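Local coordinates for protein putative phosphoglycolate phosphatase (Lactobacillus delbrueckii, PDB 2HI0) that probably removes the phosphate from 2-phosphoglycolate, as a putative phosphatase of the haloacid dehalogenase-like hydrolase family, at residues Ala7-Met11 / Asp12-Leu16; Thr109-Pro113 / Gly114-Leu118. One frame throughout, in Å; residues are numbered along the deposited sequence.

Interaction 1 (Ala7-Met11 / Asp12-Leu16). With NA (sodium ion), chain C.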
loop_
_atom_site.group_PDB
_atom_site.type_symbol
_atom_site.label_atom_id
_atom_site.label_comp_id
_atom_site.label_asym_id
_atom_site.label_seq_id
_atom_site.Cartn_x
_atom_site.Cartn_y
_atom_site.Cartn_z
ATOM N N ALA A 7 -1.489 -0.055 15.979
ATOM C CA ALA A 7 -1.592 -0.886 14.751
ATOM C C ALA A 7 -1.529 0.093 13.601
ATOM O O ALA A 7 -2.328 1.018 13.522
ATOM C CB ALA A 7 -2.927 -1.709 14.702
ATOM N N ILE A 8 -0.519 -0.108 12.762
ATOM C CA ILE A 8 -0.182 0.768 11.644
ATOM C C ILE A 8 -0.470 -0.033 10.378
ATOM O O ILE A 8 0.142 -1.095 10.158
ATOM C CB ILE A 8 1.286 1.189 11.698
ATOM C CG1 ILE A 8 1.627 1.820 13.035
ATOM C CG2 ILE A 8 1.585 2.186 10.570
ATOM C CD1 ILE A 8 3.182 2.045 13.171
ATOM N N PHE A 9 -1.412 0.464 9.567
ATOM C CA PHE A 9 -1.917 -0.242 8.397
ATOM C C PHE A 9 -1.430 0.414 7.098
ATOM O O PHE A 9 -1.424 1.649 6.944
ATOM C CB PHE A 9 -3.440 -0.189 8.325
ATOM C CG PHE A 9 -4.136 -0.855 9.478
ATOM C CD1 PHE A 9 -4.276 -0.211 10.689
ATOM C CD2 PHE A 9 -4.581 -2.149 9.363
ATOM C CE1 PHE A 9 -4.913 -0.829 11.738
ATOM C CE2 PHE A 9 -5.242 -2.754 10.432
ATOM C CZ PHE A 9 -5.379 -2.094 11.600
ATOM N N ASP A 10 -1.072 -0.430 6.155
ATOM C CA ASP A 10 -1.045 -0.007 4.729
ATOM C C ASP A 10 -2.508 0.211 4.259
ATOM O O ASP A 10 -3.466 -0.196 4.933
ATOM C CB ASP A 10 -0.385 -1.078 3.878
ATOM C CG ASP A 10 -0.099 -0.607 2.461
ATOM O OD1 ASP A 10 0.153 0.594 2.213
ATOM O OD2 ASP A 10 -0.165 -1.473 1.579
HETATM N N MSE A 11 -2.702 0.924 3.156
HETATM C CA MSE A 11 -4.032 1.237 2.643
HETATM C C MSE A 11 -4.444 0.251 1.535
HETATM O O MSE A 11 -5.400 -0.531 1.739
HETATM C CB MSE A 11 -4.099 2.686 2.149
HETATM C CG MSE A 11 -5.381 3.021 1.476
HETATM SE SE MSE A 11 -5.636 4.913 1.343
HETATM C CE MSE A 11 -6.365 5.403 3.069
ATOM N N ASP A 12 -3.734 0.298 0.395
ATOM C CA ASP A 12 -4.079 -0.511 -0.788
ATOM C C ASP A 12 -4.031 -1.992 -0.489
ATOM O O ASP A 12 -3.030 -2.464 0.040
ATOM C CB ASP A 12 -3.120 -0.246 -1.954
ATOM C CG ASP A 12 -3.274 1.098 -2.557
ATOM O OD1 ASP A 12 -4.324 1.420 -3.106
ATOM O OD2 ASP A 12 -2.275 1.855 -2.528
ATOM N N GLY A 13 -5.115 -2.718 -0.747
ATOM C CA GLY A 13 -5.082 -4.179 -0.568
ATOM C C GLY A 13 -5.168 -4.643 0.869
ATOM O O GLY A 13 -5.115 -5.834 1.151
ATOM N N THR A 14 -5.292 -3.704 1.799
ATOM C CA THR A 14 -5.210 -3.993 3.207
ATOM C C THR A 14 -6.482 -3.488 3.856
ATOM O O THR A 14 -7.306 -4.271 4.318
ATOM C CB THR A 14 -3.931 -3.398 3.857
ATOM O OG1 THR A 14 -2.773 -3.888 3.135
ATOM C CG2 THR A 14 -3.835 -3.790 5.269
ATOM N N ILE A 15 -6.677 -2.168 3.901
ATOM C CA ILE A 15 -7.926 -1.647 4.450
ATOM C C ILE A 15 -8.952 -1.183 3.400
ATOM O O ILE A 15 -10.131 -1.215 3.644
ATOM C CB ILE A 15 -7.698 -0.572 5.516
ATOM C CG1 ILE A 15 -7.051 0.703 4.922
ATOM C CG2 ILE A 15 -6.899 -1.173 6.715
ATOM C CD1 ILE A 15 -6.895 1.884 5.956
ATOM N N LEU A 16 -8.448 -0.816 2.217
ATOM C CA LEU A 16 -9.260 -0.321 1.102
ATOM C C LEU A 16 -9.052 -1.173 -0.152
ATOM O O LEU A 16 -7.918 -1.480 -0.533
ATOM C CB LEU A 16 -8.952 1.146 0.767
ATOM C CG LEU A 16 -9.512 2.152 1.785
ATOM C CD1 LEU A 16 -9.197 3.550 1.318
ATOM C CD2 LEU A 16 -11.027 2.030 1.967
HETATM NA NA NA C . -0.548 -2.455 -0.232
HETATM O O HOH W 1 -1.240 1.652 0.260
HETATM O O HOH W 2 2.095 -2.941 -0.059
#
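Asp-10 and Asp-12 grip one sodium ion where the chain leaves strand 6-9. Asp-10 gives a carboxylate oxygen, OD2, at 2.1 Å from NA, whereas Asp-12 uses its backbone O, at 2.5 Å from NA; Asp-190 and a water complete the ligands seen. Asp-10 reaches the ion with CG anti to its backbone N (chi1 -170°), and its other oxygen, OD1, takes a 2.6 Å hydrogen bond from a second water. That water also donates to Asp-12 OD2 and accepts from Asp-12 N, so it ties the two acids together. Lys-165 pairs with Asp-10 OD1, while Lys-135 and Thr-18 hold Asp-12 OD1.

Among backbone bonds, Met-11 O collects three N-H groups, from Thr-14, Ile-15 and Leu-16. Leu-16 N makes the straightest, 3.1 Å from Met-11 O at 166°; Thr-14 N approaches from above the carbonyl plane.

Apolar contacts flank the polar ones. Ile-15 CG2 rests 3.7 Å from Phe-9 CD2, the two side chains crossing at about a right angle, and Ile-15 CG1 lies 3.7 Å from Asp-10 O. The selenomethionine Met-11 runs alongside Leu-16, its CE 3.8 Å from Leu-16 CD1. An alanine in place of Ile-15 would probably open a gap beside the Phe-9 ring and Asp-10 O.

The spacing of Asp-10, Asp-12 and Thr-14 at a strand end fits the family's DxDx(T/V) motif. The ion joins a carboxylate oxygen of Asp-10 to the backbone O of Asp-12, and the triple grip on Met-11 O probably steadies the turn that follows.

Interaction 2 (Thr109-Pro113 / Gly114-Leu118). Unlike the reference sequence in segment 109-113: Gly-110 (reference Cys). With EDO (1,2-ethanediol), chain I.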
loop_
_atom_site.group_PDB
_atom_site.type_symbol
_atom_site.label_atom_id
_atom_site.label_comp_id
_atom_site.label_asym_id
_atom_site.label_seq_id
_atom_site.Cartn_x
_atom_site.Cartn_y
_atom_site.Cartn_z
ATOM N N THR A 109 -13.975 2.237 -5.046
ATOM C CA THR A 109 -13.192 1.985 -3.837
ATOM C C THR A 109 -14.043 2.066 -2.569
ATOM O O THR A 109 -14.722 3.033 -2.338
ATOM C CB THR A 109 -11.949 2.909 -3.726
ATOM O OG1 THR A 109 -11.101 2.724 -4.868
ATOM C CG2 THR A 109 -11.182 2.597 -2.436
ATOM N N GLY A 110 -13.935 1.026 -1.744
ATOM C CA GLY A 110 -14.506 0.989 -0.397
ATOM C C GLY A 110 -13.657 0.128 0.522
ATOM O O GLY A 110 -12.696 -0.506 0.094
ATOM N N PRO A 111 -14.054 0.049 1.796
ATOM C CA PRO A 111 -13.343 -0.802 2.751
ATOM C C PRO A 111 -13.587 -2.262 2.380
ATOM O O PRO A 111 -14.629 -2.591 1.838
ATOM C CB PRO A 111 -14.010 -0.455 4.089
ATOM C CG PRO A 111 -15.378 0.030 3.705
ATOM C CD PRO A 111 -15.224 0.720 2.388
ATOM N N PHE A 112 -12.631 -3.130 2.657
ATOM C CA PHE A 112 -12.914 -4.569 2.570
ATOM C C PHE A 112 -13.933 -4.949 3.641
ATOM O O PHE A 112 -13.984 -4.341 4.736
ATOM C CB PHE A 112 -11.638 -5.425 2.739
ATOM C CG PHE A 112 -10.672 -5.326 1.584
ATOM C CD1 PHE A 112 -10.841 -6.100 0.421
ATOM C CD2 PHE A 112 -9.565 -4.503 1.673
ATOM C CE1 PHE A 112 -9.923 -6.012 -0.623
ATOM C CE2 PHE A 112 -8.692 -4.407 0.629
ATOM C CZ PHE A 112 -8.857 -5.187 -0.500
ATOM N N PRO A 113 -14.730 -5.985 3.371
ATOM C CA PRO A 113 -15.664 -6.517 4.379
ATOM C C PRO A 113 -14.997 -6.755 5.744
ATOM O O PRO A 113 -13.926 -7.340 5.830
ATOM C CB PRO A 113 -16.143 -7.825 3.756
ATOM C CG PRO A 113 -15.988 -7.571 2.265
ATOM C CD PRO A 113 -14.753 -6.755 2.117
ATOM N N GLY A 114 -15.620 -6.260 6.799
ATOM C CA GLY A 114 -15.038 -6.443 8.109
ATOM C C GLY A 114 -14.134 -5.367 8.645
ATOM O O GLY A 114 -13.831 -5.353 9.818
ATOM N N ILE A 115 -13.574 -4.536 7.771
ATOM C CA ILE A 115 -12.575 -3.536 8.182
ATOM C C ILE A 115 -13.120 -2.406 9.092
ATOM O O ILE A 115 -12.501 -2.042 10.078
ATOM C CB ILE A 115 -11.860 -2.982 6.941
ATOM C CG1 ILE A 115 -10.972 -4.065 6.258
ATOM C CG2 ILE A 115 -11.136 -1.621 7.253
ATOM C CD1 ILE A 115 -9.927 -4.704 7.188
ATOM N N LEU A 116 -14.274 -1.866 8.744
ATOM C CA LEU A 116 -14.953 -0.872 9.611
ATOM C C LEU A 116 -15.205 -1.428 11.035
ATOM O O LEU A 116 -14.937 -0.742 12.045
ATOM C CB LEU A 116 -16.231 -0.353 8.944
ATOM C CG LEU A 116 -16.018 0.498 7.691
ATOM C CD1 LEU A 116 -17.336 0.899 7.029
ATOM C CD2 LEU A 116 -15.165 1.742 8.006
ATOM N N ASP A 117 -15.660 -2.672 11.125
ATOM C CA ASP A 117 -15.855 -3.302 12.418
ATOM C C ASP A 117 -14.511 -3.471 13.157
ATOM O O ASP A 117 -14.425 -3.250 14.347
ATOM C CB ASP A 117 -16.507 -4.697 12.303
ATOM C CG ASP A 117 -18.007 -4.683 11.870
ATOM O OD1 ASP A 117 -18.686 -3.644 11.909
ATOM O OD2 ASP A 117 -18.498 -5.769 11.483
ATOM N N LEU A 118 -13.484 -3.891 12.440
ATOM C CA LEU A 118 -12.154 -4.029 13.030
ATOM C C LEU A 118 -11.691 -2.754 13.691
ATOM O O LEU A 118 -11.200 -2.762 14.818
ATOM C CB LEU A 118 -11.149 -4.475 11.947
ATOM C CG LEU A 118 -9.635 -4.542 12.268
ATOM C CD1 LEU A 118 -9.297 -5.604 13.280
ATOM C CD2 LEU A 118 -8.805 -4.721 10.947
HETATM C C1 EDO I . -11.281 -8.787 4.408
HETATM O O1 EDO I . -12.516 -8.597 3.722
HETATM C C2 EDO I . -11.344 -10.219 4.880
HETATM O O2 EDO I . -12.143 -10.186 6.064
#
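A type II beta turn from Phe-112 to Ile-115 leads from the short strand 110-111 into helix 115-124, with Gly-114 at the N-cap position. Ile-115 N closes the turn on Phe-112 O, at 3.1 Å and a nearly straight 165°. Gly-114 sits at positive phi, where a CB would run into Pro-113 O; its own O accepts the first helical bond, from Leu-118 N.

Apolar side chains pack against this bend. Ile-115 lays CG1 along the turn, 3.4 Å from Phe-112 O and 3.8 Å from Phe-112 CB; with CG1 anti to the carbonyl carbon (chi1 -68°), this branch lies beside the backbone N that makes the turn bond. The Phe-112 ring itself leads away from the helix and meets Trp-210, their planes at about 60°. Pro-111 CG comes to 4.0 Å from CD1 of the exposed Leu-116, the two side chains crossing obliquely. Deeper in, Ile-115 packs on Ile-15 and Phe-148.

A 1,2-ethanediol, probably from the crystallisation liquor, lies against the turn: its O1 donates to Pro-113 O at 2.8 Å, its O2 only weakly to the same atom, and O1 also rests 3.4 Å from Phe-112 CB. Ala-230 N binds the diol as well.

Between the two segments, one backbone bond and a few apolar contacts join the bend. The ring of Pro-113 holds phi near the value needed at the second turn position, and Gly-114 takes the positive phi at the third, while Pro-113 O is taken up by the diol.

Interaction 1 comes first along the chain and interaction 2 nearly a hundred residues later, yet their centres lie only 10 Å apart, within the same haloacid dehalogenase-like fold. Strand 6-9 of the parallel sheet leads into the loop 10-15, which runs on into strand 16-17; this pairs antiparallel with strand 110-111, where interaction 2 begins. Phe-112 spans the join, its CE2 3.2 Å from Leu-16 O, and helix 115-124 then covers Phe-9 through Leu-118 and Met-119. The buried metal-binding loop is thus backed by a strand-turn-helix element nearer the surface, a direct physical connection between that element and the probable active site.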